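Local coordinates for seryl-tRNA synthetase (Pyrococcus horikoshii, PDB 2DQ0), which catalyses the ATP-dependent attachment of serine to tRNA(Ser), and probably also to tRNA(Sec), at residues 272-278 with 304-310; 207-212 with 326-330; 167-171 with 443-447; 161-166 with 293-297. All coordinates share one frame; numbering follows the deposited sequence.

Interaction 1. Residues 272-278 with 304-310. With SSA (5'-O-(N-(L-seryl)-sulfamoyl)adenosine), chain G.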
loop_
_atom_site.group_PDB
_atom_site.type_symbol
_atom_site.label_atom_id
_atom_site.label_comp_id
_atom_site.label_asym_id
_atom_site.label_seq_id
_atom_site.Cartn_x
_atom_site.Cartn_y
_atom_site.Cartn_z
ATOM N N PRO A 272 20.998 -15.289 15.612
ATOM C CA PRO A 272 19.683 -14.692 15.357
ATOM C C PRO A 272 19.591 -14.080 13.952
ATOM O O PRO A 272 20.565 -13.547 13.442
ATOM C CB PRO A 272 19.577 -13.638 16.454
ATOM C CG PRO A 272 20.977 -13.129 16.531
ATOM C CD PRO A 272 21.832 -14.397 16.438
ATOM N N LEU A 273 18.429 -14.200 13.319
ATOM C CA LEU A 273 18.226 -13.599 12.005
ATOM C C LEU A 273 17.726 -12.205 12.338
ATOM O O LEU A 273 16.711 -12.054 13.009
ATOM C CB LEU A 273 17.162 -14.357 11.216
ATOM C CG LEU A 273 17.436 -15.826 10.875
ATOM C CD1 LEU A 273 16.306 -16.363 10.002
ATOM C CD2 LEU A 273 18.750 -15.952 10.143
ATOM N N LEU A 274 18.444 -11.187 11.892
ATOM C CA LEU A 274 18.043 -9.823 12.197
ATOM C C LEU A 274 17.539 -9.025 10.993
ATOM O O LEU A 274 18.276 -8.729 10.048
ATOM C CB LEU A 274 19.201 -9.082 12.861
ATOM C CG LEU A 274 19.864 -9.858 14.007
ATOM C CD1 LEU A 274 21.162 -9.146 14.335
ATOM C CD2 LEU A 274 18.947 -9.982 15.250
ATOM N N TYR A 275 16.264 -8.663 11.039
ATOM C CA TYR A 275 15.697 -7.891 9.955
ATOM C C TYR A 275 15.195 -6.513 10.355
ATOM O O TYR A 275 14.644 -6.310 11.433
ATOM C CB TYR A 275 14.554 -8.673 9.310
ATOM C CG TYR A 275 14.996 -9.963 8.680
ATOM C CD1 TYR A 275 15.816 -9.966 7.554
ATOM C CD2 TYR A 275 14.574 -11.186 9.191
ATOM C CE1 TYR A 275 16.201 -11.153 6.947
ATOM C CE2 TYR A 275 14.947 -12.381 8.594
ATOM C CZ TYR A 275 15.758 -12.358 7.471
ATOM O OH TYR A 275 16.094 -13.545 6.868
ATOM N N VAL A 276 15.415 -5.560 9.469
ATOM C CA VAL A 276 14.899 -4.225 9.665
ATOM C C VAL A 276 14.166 -3.885 8.371
ATOM O O VAL A 276 14.784 -3.637 7.337
ATOM C CB VAL A 276 16.003 -3.188 9.955
ATOM C CG1 VAL A 276 17.173 -3.317 8.952
ATOM C CG2 VAL A 276 15.392 -1.809 9.919
ATOM N N GLY A 277 12.837 -3.913 8.427
ATOM C CA GLY A 277 12.052 -3.609 7.249
ATOM C C GLY A 277 11.500 -2.197 7.231
ATOM O O GLY A 277 11.417 -1.526 8.273
ATOM N N VAL A 278 11.145 -1.744 6.026
ATOM C CA VAL A 278 10.535 -0.432 5.795
ATOM C C VAL A 278 9.306 -0.783 4.993
ATOM O O VAL A 278 9.362 -1.655 4.127
ATOM C CB VAL A 278 11.331 0.501 4.844
ATOM C CG1 VAL A 278 10.955 1.948 5.115
ATOM C CG2 VAL A 278 12.784 0.264 4.958
ATOM N N LYS A 304 6.579 2.954 8.422
ATOM C CA LYS A 304 7.274 2.449 9.595
ATOM C C LYS A 304 8.499 1.581 9.318
ATOM O O LYS A 304 8.457 0.649 8.532
ATOM C CB LYS A 304 6.305 1.677 10.487
ATOM C CG LYS A 304 6.929 1.201 11.782
ATOM C CD LYS A 304 5.870 0.695 12.768
ATOM C CE LYS A 304 4.999 -0.403 12.143
ATOM N NZ LYS A 304 5.806 -1.570 11.656
ATOM N N VAL A 305 9.601 1.927 9.967
ATOM C CA VAL A 305 10.837 1.171 9.864
ATOM C C VAL A 305 10.698 0.197 11.031
ATOM O O VAL A 305 10.550 0.622 12.182
ATOM C CB VAL A 305 12.051 2.084 10.073
ATOM C CG1 VAL A 305 13.339 1.264 10.128
ATOM C CG2 VAL A 305 12.117 3.098 8.951
ATOM N N GLU A 306 10.744 -1.099 10.737
ATOM C CA GLU A 306 10.536 -2.129 11.754
ATOM C C GLU A 306 11.689 -3.086 12.045
ATOM O O GLU A 306 12.358 -3.563 11.131
ATOM C CB GLU A 306 9.311 -2.958 11.338
ATOM C CG GLU A 306 8.988 -4.139 12.230
ATOM C CD GLU A 306 8.105 -3.752 13.381
ATOM O OE1 GLU A 306 8.076 -2.553 13.715
ATOM O OE2 GLU A 306 7.447 -4.646 13.955
ATOM N N GLN A 307 11.887 -3.386 13.328
ATOM C CA GLN A 307 12.915 -4.339 13.762
ATOM C C GLN A 307 12.235 -5.689 13.953
ATOM O O GLN A 307 11.190 -5.769 14.605
ATOM C CB GLN A 307 13.502 -3.971 15.133
ATOM C CG GLN A 307 14.285 -2.677 15.263
ATOM C CD GLN A 307 14.670 -2.434 16.711
ATOM O OE1 GLN A 307 14.092 -1.581 17.404
ATOM N NE2 GLN A 307 15.628 -3.209 17.190
ATOM N N PHE A 308 12.811 -6.752 13.404
ATOM C CA PHE A 308 12.236 -8.078 13.613
ATOM C C PHE A 308 13.378 -9.041 13.873
ATOM O O PHE A 308 14.412 -8.996 13.191
ATOM C CB PHE A 308 11.422 -8.518 12.416
ATOM C CG PHE A 308 10.590 -9.754 12.662
ATOM C CD1 PHE A 308 11.177 -11.029 12.655
ATOM C CD2 PHE A 308 9.205 -9.646 12.841
ATOM C CE1 PHE A 308 10.390 -12.172 12.814
ATOM C CE2 PHE A 308 8.410 -10.778 13.002
ATOM C CZ PHE A 308 9.000 -12.051 12.987
ATOM N N VAL A 309 13.167 -9.914 14.861
ATOM C CA VAL A 309 14.161 -10.874 15.325
ATOM C C VAL A 309 13.723 -12.326 15.493
ATOM O O VAL A 309 12.652 -12.629 16.040
ATOM C CB VAL A 309 14.727 -10.417 16.690
ATOM C CG1 VAL A 309 15.659 -11.467 17.264
ATOM C CG2 VAL A 309 15.460 -9.103 16.528
ATOM N N TYR A 310 14.582 -13.224 15.015
ATOM C CA TYR A 310 14.379 -14.661 15.145
ATOM C C TYR A 310 15.543 -15.056 16.023
ATOM O O TYR A 310 16.689 -14.853 15.634
ATOM C CB TYR A 310 14.552 -15.393 13.820
ATOM C CG TYR A 310 13.473 -15.203 12.789
ATOM C CD1 TYR A 310 13.417 -14.048 12.004
ATOM C CD2 TYR A 310 12.546 -16.213 12.540
ATOM C CE1 TYR A 310 12.469 -13.915 10.988
ATOM C CE2 TYR A 310 11.590 -16.086 11.523
ATOM C CZ TYR A 310 11.561 -14.935 10.752
ATOM O OH TYR A 310 10.630 -14.816 9.740
HETATM N N10 SSA G . 4.956 -4.606 14.689
HETATM C CA SSA G . 4.742 -3.885 15.957
HETATM C CB SSA G . 5.983 -3.146 16.379
HETATM O OG SSA G . 6.242 -2.004 15.555
HETATM C C9 SSA G . 3.608 -2.868 15.891
HETATM O O9 SSA G . 3.053 -2.607 14.827
HETATM N N8 SSA G . 3.242 -2.299 17.046
HETATM S S1 SSA G . 2.091 -1.177 17.067
HETATM O O1S SSA G . 0.888 -1.847 16.596
HETATM O O2S SSA G . 2.130 -0.589 18.401
HETATM O "O5'" SSA G . 2.561 -0.136 15.992
HETATM C "C5'" SSA G . 3.826 0.479 16.131
HETATM C "C4'" SSA G . 3.725 1.972 16.107
HETATM O "O4'" SSA G . 3.189 2.427 14.849
HETATM C "C3'" SSA G . 2.844 2.649 17.138
HETATM O "O3'" SSA G . 3.512 2.696 18.382
HETATM C "C2'" SSA G . 2.755 4.032 16.518
HETATM O "O2'" SSA G . 3.933 4.794 16.625
HETATM C "C1'" SSA G . 2.512 3.660 15.049
HETATM N N9 SSA G . 1.110 3.429 14.713
HETATM C C8 SSA G . 0.308 2.333 14.989
HETATM N N7 SSA G . -0.916 2.454 14.543
HETATM C C5 SSA G . -0.928 3.707 13.938
HETATM C C6 SSA G . -1.946 4.445 13.279
HETATM N N6 SSA G . -3.186 3.992 13.119
HETATM N N1 SSA G . -1.625 5.675 12.770
HETATM C C2 SSA G . -0.360 6.125 12.925
HETATM N N3 SSA G . 0.683 5.519 13.536
HETATM C C4 SSA G . 0.322 4.313 14.032
#
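Leu273 to Gly277 and Tyr310 back to Glu306 pair as the two antiparallel strands of motif 2 of class II synthetases. Their N-to-C directions differ by 163°, and Leu273–Tyr310, Tyr275–Phe308 and Gly277–Glu306 each exchange two backbone bonds; in the middle pair Tyr275 N reaches Phe308 O at 2.9 Å. On the face bearing the tyrosines, Tyr310 CE1 meets the edge of the Tyr275 ring, 3.8 Å from Tyr275 CE2, while Leu273 CD1 lies over a face of the Tyr310 ring, toward its rim. The hydroxyls bond elsewhere, Tyr275 to His261 and Tyr310 to Leu257 O. On the other face Val276 CG2 runs beside Val305 CG1 at 3.7 Å. A bend at chi2 (87°) turns the Glu306 carboxylate to the bound analogue, where both oxygens accept: OE2 from SSA N10 at 2.6 Å, OE1 from SSA OG at 2.7 Å. Lys304 NZ, also bonded to Thr252, forms a salt bridge with Glu306 OE1, its hydrogen bond weak. Such a pair, with Glu306 gripping the seryl part, is motif 2 of the class II active site.

Interaction 2. Residues 207-212 with 326-330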
loop_
_atom_site.group_PDB
_atom_site.type_symbol
_atom_site.label_atom_id
_atom_site.label_comp_id
_atom_site.label_asym_id
_atom_site.label_seq_id
_atom_site.Cartn_x
_atom_site.Cartn_y
_atom_site.Cartn_z
ATOM N N LEU A 207 19.955 0.859 12.368
ATOM C CA LEU A 207 19.751 -0.570 12.578
ATOM C C LEU A 207 20.735 -1.342 11.716
ATOM O O LEU A 207 21.247 -2.389 12.133
ATOM C CB LEU A 207 18.324 -0.995 12.248
ATOM C CG LEU A 207 17.340 -0.926 13.420
ATOM C CD1 LEU A 207 17.732 -1.963 14.456
ATOM C CD2 LEU A 207 17.326 0.457 14.039
ATOM N N ILE A 208 21.013 -0.824 10.521
ATOM C CA ILE A 208 21.982 -1.472 9.639
ATOM C C ILE A 208 23.364 -1.486 10.301
ATOM O O ILE A 208 24.063 -2.491 10.263
ATOM C CB ILE A 208 22.091 -0.766 8.283
ATOM C CG1 ILE A 208 20.870 -1.091 7.428
ATOM C CG2 ILE A 208 23.322 -1.237 7.548
ATOM C CD1 ILE A 208 20.932 -0.457 6.058
ATOM N N GLU A 209 23.768 -0.378 10.909
ATOM C CA GLU A 209 25.059 -0.373 11.582
ATOM C C GLU A 209 25.073 -1.441 12.696
ATOM O O GLU A 209 26.112 -2.025 12.977
ATOM C CB GLU A 209 25.358 0.996 12.207
ATOM C CG GLU A 209 25.238 2.184 11.277
ATOM C CD GLU A 209 25.274 3.517 12.024
ATOM O OE1 GLU A 209 25.064 4.572 11.378
ATOM O OE2 GLU A 209 25.509 3.511 13.258
ATOM N N LYS A 210 23.930 -1.695 13.331
ATOM C CA LYS A 210 23.882 -2.684 14.403
ATOM C C LYS A 210 23.750 -4.109 13.900
ATOM O O LYS A 210 23.467 -5.014 14.689
ATOM C CB LYS A 210 22.721 -2.394 15.357
ATOM C CG LYS A 210 22.859 -1.091 16.128
ATOM C CD LYS A 210 21.755 -0.924 17.160
ATOM C CE LYS A 210 22.149 0.144 18.155
ATOM N NZ LYS A 210 21.057 0.479 19.100
ATOM N N GLY A 211 23.913 -4.304 12.591
ATOM C CA GLY A 211 23.822 -5.637 12.025
ATOM C C GLY A 211 22.522 -6.163 11.437
ATOM O O GLY A 211 22.417 -7.368 11.142
ATOM N N PHE A 212 21.526 -5.301 11.251
ATOM C CA PHE A 212 20.253 -5.766 10.681
ATOM C C PHE A 212 20.218 -5.699 9.149
ATOM O O PHE A 212 20.611 -4.686 8.548
ATOM C CB PHE A 212 19.102 -4.954 11.260
ATOM C CG PHE A 212 18.842 -5.235 12.693
ATOM C CD1 PHE A 212 19.840 -5.025 13.647
ATOM C CD2 PHE A 212 17.604 -5.740 13.100
ATOM C CE1 PHE A 212 19.608 -5.322 14.998
ATOM C CE2 PHE A 212 17.358 -6.041 14.440
ATOM C CZ PHE A 212 18.367 -5.832 15.402
ATOM N N ASN A 326 17.242 -0.095 21.224
ATOM C CA ASN A 326 17.563 0.370 19.880
ATOM C C ASN A 326 16.603 1.486 19.523
ATOM O O ASN A 326 17.022 2.478 18.939
ATOM C CB ASN A 326 17.460 -0.768 18.859
ATOM C CG ASN A 326 18.645 -1.715 18.915
ATOM O OD1 ASN A 326 18.642 -2.758 18.275
ATOM N ND2 ASN A 326 19.662 -1.354 19.682
ATOM N N ALA A 327 15.322 1.333 19.879
ATOM C CA ALA A 327 14.333 2.385 19.598
ATOM C C ALA A 327 14.590 3.586 20.499
ATOM O O ALA A 327 14.495 4.722 20.050
ATOM C CB ALA A 327 12.933 1.884 19.808
ATOM N N GLU A 328 14.924 3.341 21.766
ATOM C CA GLU A 328 15.218 4.439 22.699
ATOM C C GLU A 328 16.336 5.335 22.185
ATOM O O GLU A 328 16.270 6.554 22.338
ATOM C CB GLU A 328 15.625 3.909 24.084
ATOM C CG GLU A 328 14.504 3.291 24.867
ATOM C CD GLU A 328 14.910 2.877 26.256
ATOM O OE1 GLU A 328 15.283 3.762 27.057
ATOM O OE2 GLU A 328 14.844 1.663 26.551
ATOM N N GLU A 329 17.362 4.731 21.579
ATOM C CA GLU A 329 18.490 5.502 21.067
ATOM C C GLU A 329 18.069 6.464 19.993
ATOM O O GLU A 329 18.533 7.611 19.964
ATOM C CB GLU A 329 19.574 4.589 20.510
ATOM C CG GLU A 329 20.518 4.017 21.551
ATOM C CD GLU A 329 21.536 3.068 20.931
ATOM O OE1 GLU A 329 22.121 3.441 19.892
ATOM O OE2 GLU A 329 21.754 1.959 21.476
ATOM N N LEU A 330 17.193 6.006 19.103
ATOM C CA LEU A 330 16.740 6.859 18.017
ATOM C C LEU A 330 16.055 8.102 18.537
ATOM O O LEU A 330 16.367 9.219 18.106
ATOM C CB LEU A 330 15.794 6.104 17.087
ATOM C CG LEU A 330 16.466 4.954 16.351
ATOM C CD1 LEU A 330 15.419 4.186 15.569
ATOM C CD2 LEU A 330 17.568 5.500 15.447
#
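Leu207 and Asn326 mark the nearest backbone approach, their CA atoms 7.7 Å apart, where the end of helix 190-209 meets a turn of helix 316-333. A Schellman motif closes the first helix: Phe212 N bonds back to Leu207 O at 3.1 Å and Gly211 N to Ile208 O at 3.0 Å, with Gly211 at positive phi (95°) as the C-prime residue. Lys210, the first residue to leave helical angles, sends its side chain across. With CG beside its own backbone N (chi1 -65°) and the chain extended beyond, it passes the Asn326 amide and comes to Glu329 from the opposite direction. There Lys210 NZ and Glu329 OE2 form a salt bridge at 2.9 Å whose hydrogen bond is weak, and the placing of NZ is less certain. Replacing Glu329 with an alanine removes that carboxylate and would probably leave the Lys210 ammonium without this charged mate and free to swing. The reversal of the chain also folds Phe212 back, so that Leu207 CD1 sits over the centre of its ring, 3.7 Å above the plane; Phe212 in turn packs on Leu274 and Val276 of strand 273-282. Leu207 CD2, its other methyl, meets Leu330 CD1 at 4.5 Å.

Interaction 3. Residues 167-171 with 443-447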
loop_
_atom_site.group_PDB
_atom_site.type_symbol
_atom_site.label_atom_id
_atom_site.label_comp_id
_atom_site.label_asym_id
_atom_site.label_seq_id
_atom_site.Cartn_x
_atom_site.Cartn_y
_atom_site.Cartn_z
ATOM N N GLU A 167 -0.429 22.895 9.717
ATOM C CA GLU A 167 -1.147 23.951 9.015
ATOM C C GLU A 167 -0.304 25.203 8.852
ATOM O O GLU A 167 -0.119 25.688 7.746
ATOM C CB GLU A 167 -2.423 24.300 9.780
ATOM C CG GLU A 167 -3.684 24.477 8.929
ATOM C CD GLU A 167 -3.577 25.588 7.893
ATOM O OE1 GLU A 167 -2.891 25.400 6.863
ATOM O OE2 GLU A 167 -4.188 26.654 8.114
ATOM N N ILE A 168 0.224 25.724 9.958
ATOM C CA ILE A 168 1.021 26.934 9.890
ATOM C C ILE A 168 2.311 26.685 9.096
ATOM O O ILE A 168 2.873 27.596 8.494
ATOM C CB ILE A 168 1.329 27.488 11.324
ATOM C CG1 ILE A 168 2.508 26.766 11.951
ATOM C CG2 ILE A 168 0.128 27.306 12.241
ATOM C CD1 ILE A 168 3.742 27.625 11.999
ATOM N N LEU A 169 2.760 25.435 9.078
ATOM C CA LEU A 169 3.964 25.060 8.357
ATOM C C LEU A 169 3.703 24.694 6.888
ATOM O O LEU A 169 4.643 24.462 6.134
ATOM C CB LEU A 169 4.621 23.883 9.068
ATOM C CG LEU A 169 5.943 24.115 9.794
ATOM C CD1 LEU A 169 5.893 25.437 10.520
ATOM C CD2 LEU A 169 6.221 22.959 10.763
ATOM N N GLY A 170 2.431 24.650 6.491
ATOM C CA GLY A 170 2.066 24.292 5.133
ATOM C C GLY A 170 2.468 22.867 4.783
ATOM O O GLY A 170 2.800 22.577 3.626
ATOM N N GLY A 171 2.411 21.968 5.773
ATOM C CA GLY A 171 2.839 20.597 5.557
ATOM C C GLY A 171 1.834 19.494 5.346
ATOM O O GLY A 171 2.206 18.327 5.261
ATOM N N ILE A 443 11.846 24.327 10.050
ATOM C CA ILE A 443 10.755 24.549 9.123
ATOM C C ILE A 443 10.036 25.787 9.615
ATOM O O ILE A 443 9.558 25.822 10.741
ATOM C CB ILE A 443 9.769 23.353 9.061
ATOM C CG1 ILE A 443 10.538 22.057 8.750
ATOM C CG2 ILE A 443 8.716 23.632 7.976
ATOM C CD1 ILE A 443 9.729 20.799 8.883
ATOM N N VAL A 444 9.976 26.807 8.771
ATOM C CA VAL A 444 9.322 28.046 9.159
ATOM C C VAL A 444 7.910 28.178 8.614
ATOM O O VAL A 444 7.558 27.611 7.575
ATOM C CB VAL A 444 10.164 29.286 8.719
ATOM C CG1 VAL A 444 11.604 29.074 9.122
ATOM C CG2 VAL A 444 10.067 29.518 7.214
ATOM N N PRO A 445 7.069 28.922 9.326
ATOM C CA PRO A 445 5.689 29.114 8.884
ATOM C C PRO A 445 5.650 29.815 7.546
ATOM O O PRO A 445 6.563 30.563 7.212
ATOM C CB PRO A 445 5.075 29.959 10.001
ATOM C CG PRO A 445 6.210 30.615 10.613
ATOM C CD PRO A 445 7.288 29.569 10.625
ATOM N N VAL A 446 4.597 29.550 6.779
ATOM C CA VAL A 446 4.434 30.167 5.475
ATOM C C VAL A 446 3.577 31.404 5.680
ATOM O O VAL A 446 2.901 31.528 6.702
ATOM C CB VAL A 446 3.760 29.178 4.467
ATOM C CG1 VAL A 446 4.504 27.883 4.483
ATOM C CG2 VAL A 446 2.322 28.923 4.802
ATOM N N GLU A 447 3.615 32.325 4.725
ATOM C CA GLU A 447 2.825 33.549 4.829
ATOM C C GLU A 447 2.482 34.147 3.470
ATOM O O GLU A 447 1.304 34.534 3.320
ATOM C CB GLU A 447 3.576 34.581 5.667
ATOM C CG GLU A 447 3.714 34.210 7.131
ATOM C CD GLU A 447 4.906 34.879 7.769
ATOM O OE1 GLU A 447 5.002 36.122 7.679
ATOM O OE2 GLU A 447 5.749 34.164 8.353
#
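Ile168 is the first residue to touch segment 443-447, at the Schellman motif that ends helix 162-168 and against which the C-terminal tail is laid. Its carbonyl O accepts Val446 N at 3.1 Å; Val446 N lies nearly along the axis of that carbonyl (C=O...N 171°), and the Pro445 CA-H is also directed at the oxygen. With CG1 between the backbone N and the carbonyl carbon (chi1 82°), Ile168 lies side by side with Pro445, CD1 reaching Pro445 CB. Leu169 follows and crosses Ile443 at about a right angle: Leu169 CG and CD2 both face Ile443 CG2, with CD2 3.8 Å from it, while CD1 extends toward Pro445. An alanine in place of Leu169 would probably open a gap beside Ile443, which also packs on Glu191 and Ile192 of helix 190-209. Gly170, at positive phi (63°), bonds back through its N to Glu167 O at 3.0 Å. A CB on it would point at Val446, whose CG1 lies 4.3 Å from Gly170 N and 3.8 Å from Leu169 O.

Interaction 4. Residues 161-166 with 293-297. With SSA (5'-O-(N-(L-seryl)-sulfamoyl)adenosine), chain G; SO4 (sulfate ion), chain D.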
loop_
_atom_site.group_PDB
_atom_site.type_symbol
_atom_site.label_atom_id
_atom_site.label_comp_id
_atom_site.label_asym_id
_atom_site.label_seq_id
_atom_site.Cartn_x
_atom_site.Cartn_y
_atom_site.Cartn_z
ATOM N N LEU A 161 -0.707 22.087 19.067
ATOM C CA LEU A 161 -0.927 20.688 18.716
ATOM C C LEU A 161 -0.290 20.451 17.358
ATOM O O LEU A 161 -0.233 21.367 16.515
ATOM C CB LEU A 161 -2.407 20.408 18.628
ATOM C CG LEU A 161 -3.001 20.270 20.019
ATOM C CD1 LEU A 161 -4.525 20.200 19.864
ATOM C CD2 LEU A 161 -2.413 19.028 20.731
ATOM N N HIS A 162 0.171 19.224 17.129
ATOM C CA HIS A 162 0.841 18.939 15.864
ATOM C C HIS A 162 -0.008 19.273 14.630
ATOM O O HIS A 162 0.517 19.769 13.616
ATOM C CB HIS A 162 1.320 17.479 15.818
ATOM C CG HIS A 162 0.336 16.535 15.209
ATOM N ND1 HIS A 162 -0.681 15.952 15.930
ATOM C CD2 HIS A 162 0.228 16.056 13.949
ATOM C CE1 HIS A 162 -1.370 15.151 15.141
ATOM N NE2 HIS A 162 -0.838 15.195 13.934
ATOM N N VAL A 163 -1.315 19.029 14.728
ATOM C CA VAL A 163 -2.214 19.303 13.624
ATOM C C VAL A 163 -2.118 20.780 13.259
ATOM O O VAL A 163 -1.955 21.142 12.100
ATOM C CB VAL A 163 -3.665 18.986 13.993
ATOM C CG1 VAL A 163 -4.493 18.876 12.733
ATOM C CG2 VAL A 163 -3.731 17.702 14.822
ATOM N N ASP A 164 -2.199 21.646 14.256
ATOM C CA ASP A 164 -2.119 23.062 13.969
ATOM C C ASP A 164 -0.775 23.454 13.389
ATOM O O ASP A 164 -0.704 24.313 12.510
ATOM C CB ASP A 164 -2.463 23.861 15.225
ATOM C CG ASP A 164 -3.928 23.682 15.618
ATOM O OD1 ASP A 164 -4.800 24.020 14.772
ATOM O OD2 ASP A 164 -4.213 23.190 16.740
ATOM N N LEU A 165 0.292 22.811 13.855
ATOM C CA LEU A 165 1.616 23.100 13.346
ATOM C C LEU A 165 1.714 22.680 11.862
ATOM O O LEU A 165 2.313 23.382 11.047
ATOM C CB LEU A 165 2.672 22.395 14.212
ATOM C CG LEU A 165 2.958 23.115 15.550
ATOM C CD1 LEU A 165 3.687 22.188 16.510
ATOM C CD2 LEU A 165 3.796 24.396 15.307
ATOM N N LEU A 166 1.106 21.561 11.484
ATOM C CA LEU A 166 1.201 21.169 10.082
ATOM C C LEU A 166 0.612 22.246 9.200
ATOM O O LEU A 166 1.099 22.488 8.089
ATOM C CB LEU A 166 0.483 19.851 9.813
ATOM C CG LEU A 166 1.179 18.592 10.318
ATOM C CD1 LEU A 166 0.171 17.462 10.397
ATOM C CD2 LEU A 166 2.332 18.223 9.390
ATOM N N THR A 293 -7.243 13.314 18.543
ATOM C CA THR A 293 -6.160 13.938 17.758
ATOM C C THR A 293 -6.548 13.812 16.283
ATOM O O THR A 293 -6.656 12.693 15.776
ATOM C CB THR A 293 -4.809 13.238 17.987
ATOM O OG1 THR A 293 -4.521 13.183 19.390
ATOM C CG2 THR A 293 -3.705 14.007 17.290
ATOM N N LYS A 294 -6.725 14.950 15.600
ATOM C CA LYS A 294 -7.200 14.982 14.200
ATOM C C LYS A 294 -6.254 15.060 12.999
ATOM O O LYS A 294 -6.706 15.272 11.863
ATOM C CB LYS A 294 -8.250 16.097 14.048
ATOM C CG LYS A 294 -8.493 16.914 15.310
ATOM C CD LYS A 294 -7.249 17.679 15.758
ATOM C CE LYS A 294 -7.395 18.158 17.203
ATOM N NZ LYS A 294 -6.177 18.840 17.708
ATOM N N GLY A 295 -4.963 14.868 13.226
ATOM C CA GLY A 295 -4.025 14.929 12.121
ATOM C C GLY A 295 -3.442 13.608 11.642
ATOM O O GLY A 295 -4.109 12.833 10.970
ATOM N N ILE A 296 -2.186 13.347 11.984
ATOM C CA ILE A 296 -1.529 12.124 11.547
ATOM C C ILE A 296 -1.087 11.222 12.684
ATOM O O ILE A 296 -0.147 10.429 12.552
ATOM C CB ILE A 296 -0.308 12.441 10.673
ATOM C CG1 ILE A 296 0.731 13.232 11.474
ATOM C CG2 ILE A 296 -0.743 13.189 9.446
ATOM C CD1 ILE A 296 1.994 13.626 10.657
ATOM N N PHE A 297 -1.771 11.345 13.809
ATOM C CA PHE A 297 -1.451 10.527 14.962
ATOM C C PHE A 297 -2.031 9.118 14.822
ATOM O O PHE A 297 -1.385 8.130 15.156
ATOM C CB PHE A 297 -2.021 11.162 16.219
ATOM C CG PHE A 297 -1.652 10.437 17.458
ATOM C CD1 PHE A 297 -0.355 10.544 17.980
ATOM C CD2 PHE A 297 -2.566 9.581 18.080
ATOM C CE1 PHE A 297 0.034 9.802 19.107
ATOM C CE2 PHE A 297 -2.187 8.829 19.216
ATOM C CZ PHE A 297 -0.874 8.946 19.724
HETATM N N10 SSA G . 4.956 -4.606 14.689
HETATM C CA SSA G . 4.742 -3.885 15.957
HETATM C CB SSA G . 5.983 -3.146 16.379
HETATM O OG SSA G . 6.242 -2.004 15.555
HETATM C C9 SSA G . 3.608 -2.868 15.891
HETATM O O9 SSA G . 3.053 -2.607 14.827
HETATM N N8 SSA G . 3.242 -2.299 17.046
HETATM S S1 SSA G . 2.091 -1.177 17.067
HETATM O O1S SSA G . 0.888 -1.847 16.596
HETATM O O2S SSA G . 2.130 -0.589 18.401
HETATM O "O5'" SSA G . 2.561 -0.136 15.992
HETATM C "C5'" SSA G . 3.826 0.479 16.131
HETATM C "C4'" SSA G . 3.725 1.972 16.107
HETATM O "O4'" SSA G . 3.189 2.427 14.849
HETATM C "C3'" SSA G . 2.844 2.649 17.138
HETATM O "O3'" SSA G . 3.512 2.696 18.382
HETATM C "C2'" SSA G . 2.755 4.032 16.518
HETATM O "O2'" SSA G . 3.933 4.794 16.625
HETATM C "C1'" SSA G . 2.512 3.660 15.049
HETATM N N9 SSA G . 1.110 3.429 14.713
HETATM C C8 SSA G . 0.308 2.333 14.989
HETATM N N7 SSA G . -0.916 2.454 14.543
HETATM C C5 SSA G . -0.928 3.707 13.938
HETATM C C6 SSA G . -1.946 4.445 13.279
HETATM N N6 SSA G . -3.186 3.992 13.119
HETATM N N1 SSA G . -1.625 5.675 12.770
HETATM C C2 SSA G . -0.360 6.125 12.925
HETATM N N3 SSA G . 0.683 5.519 13.536
HETATM C C4 SSA G . 0.322 4.313 14.032
HETATM S S SO4 D . -6.864 10.039 20.921
HETATM O O1 SO4 D . -6.665 9.902 19.463
HETATM O O2 SO4 D . -6.288 11.326 21.354
HETATM O O3 SO4 D . -8.301 10.002 21.269
HETATM O O4 SO4 D . -6.188 8.917 21.597
#
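His162 and Ile296 join the first turn of helix 162-168 to the loop between the two strands of motif 2. One hydrogen bond spans the segments: Ile296 N donates to His162 NE2 at 3.0 Å, almost straight (171°) and within 2° of the imidazole plane, so NE2 acts as the acceptor. The other end of the residue is held too, because His162 N bonds to Glu419 of helix 410-420.

Apolar groups also pack round the ring. Thr293 CG2, in a poorly ordered residue, lies at its edge, 3.4 Å from His162 CE1, and Val163 CG2 covers one face near the rim. One helical turn on, Leu166 CD1 meets Ile296 CD1 at 4.3 Å. A methyl-to-backbone contact sets Val163 CG2 3.5 Å from Gly295 N; here the backbones are closest, with Val163 and Gly295 CA atoms 5.0 Å apart, and a CB on Gly295 would run into His162 NE2.

Anion and ligand contacts occupy the side of the loop turned from the helix. Thr293 OG1 donates to O2 of a sulfate, probably from the crystallisation liquor, that Arg298 and Arg369 also bind. Phe297 makes a cation-pi contact with Arg412, whose NE also bonds Phe297 O, and Phe297 O lies 3.2 Å from C2 of the analogue's adenine.

Interactions 1 and 2 are buried and adjoin, their centres 10 Å apart: Leu207 at the end of helix 190-209 and Phe212 just after it rest on the motif 2 strands. Interactions 3 and 4, only partly buried, share helix 162-168, interaction 4 using its first turn and interaction 3 its end, with centres 13 Å apart. Chemistry follows place. Regular backbone pairing dominates in the sheet of interaction 1; the helix contact 2 relies on side chains and a salt bridge whose hydrogen bond is weak; 3 and 4 each have a single cross-segment hydrogen bond amid apolar packing. Interactions 1 and 4, about 11 Å apart at their nearest atoms, touch opposite ends of the same analogue, seryl and adenine.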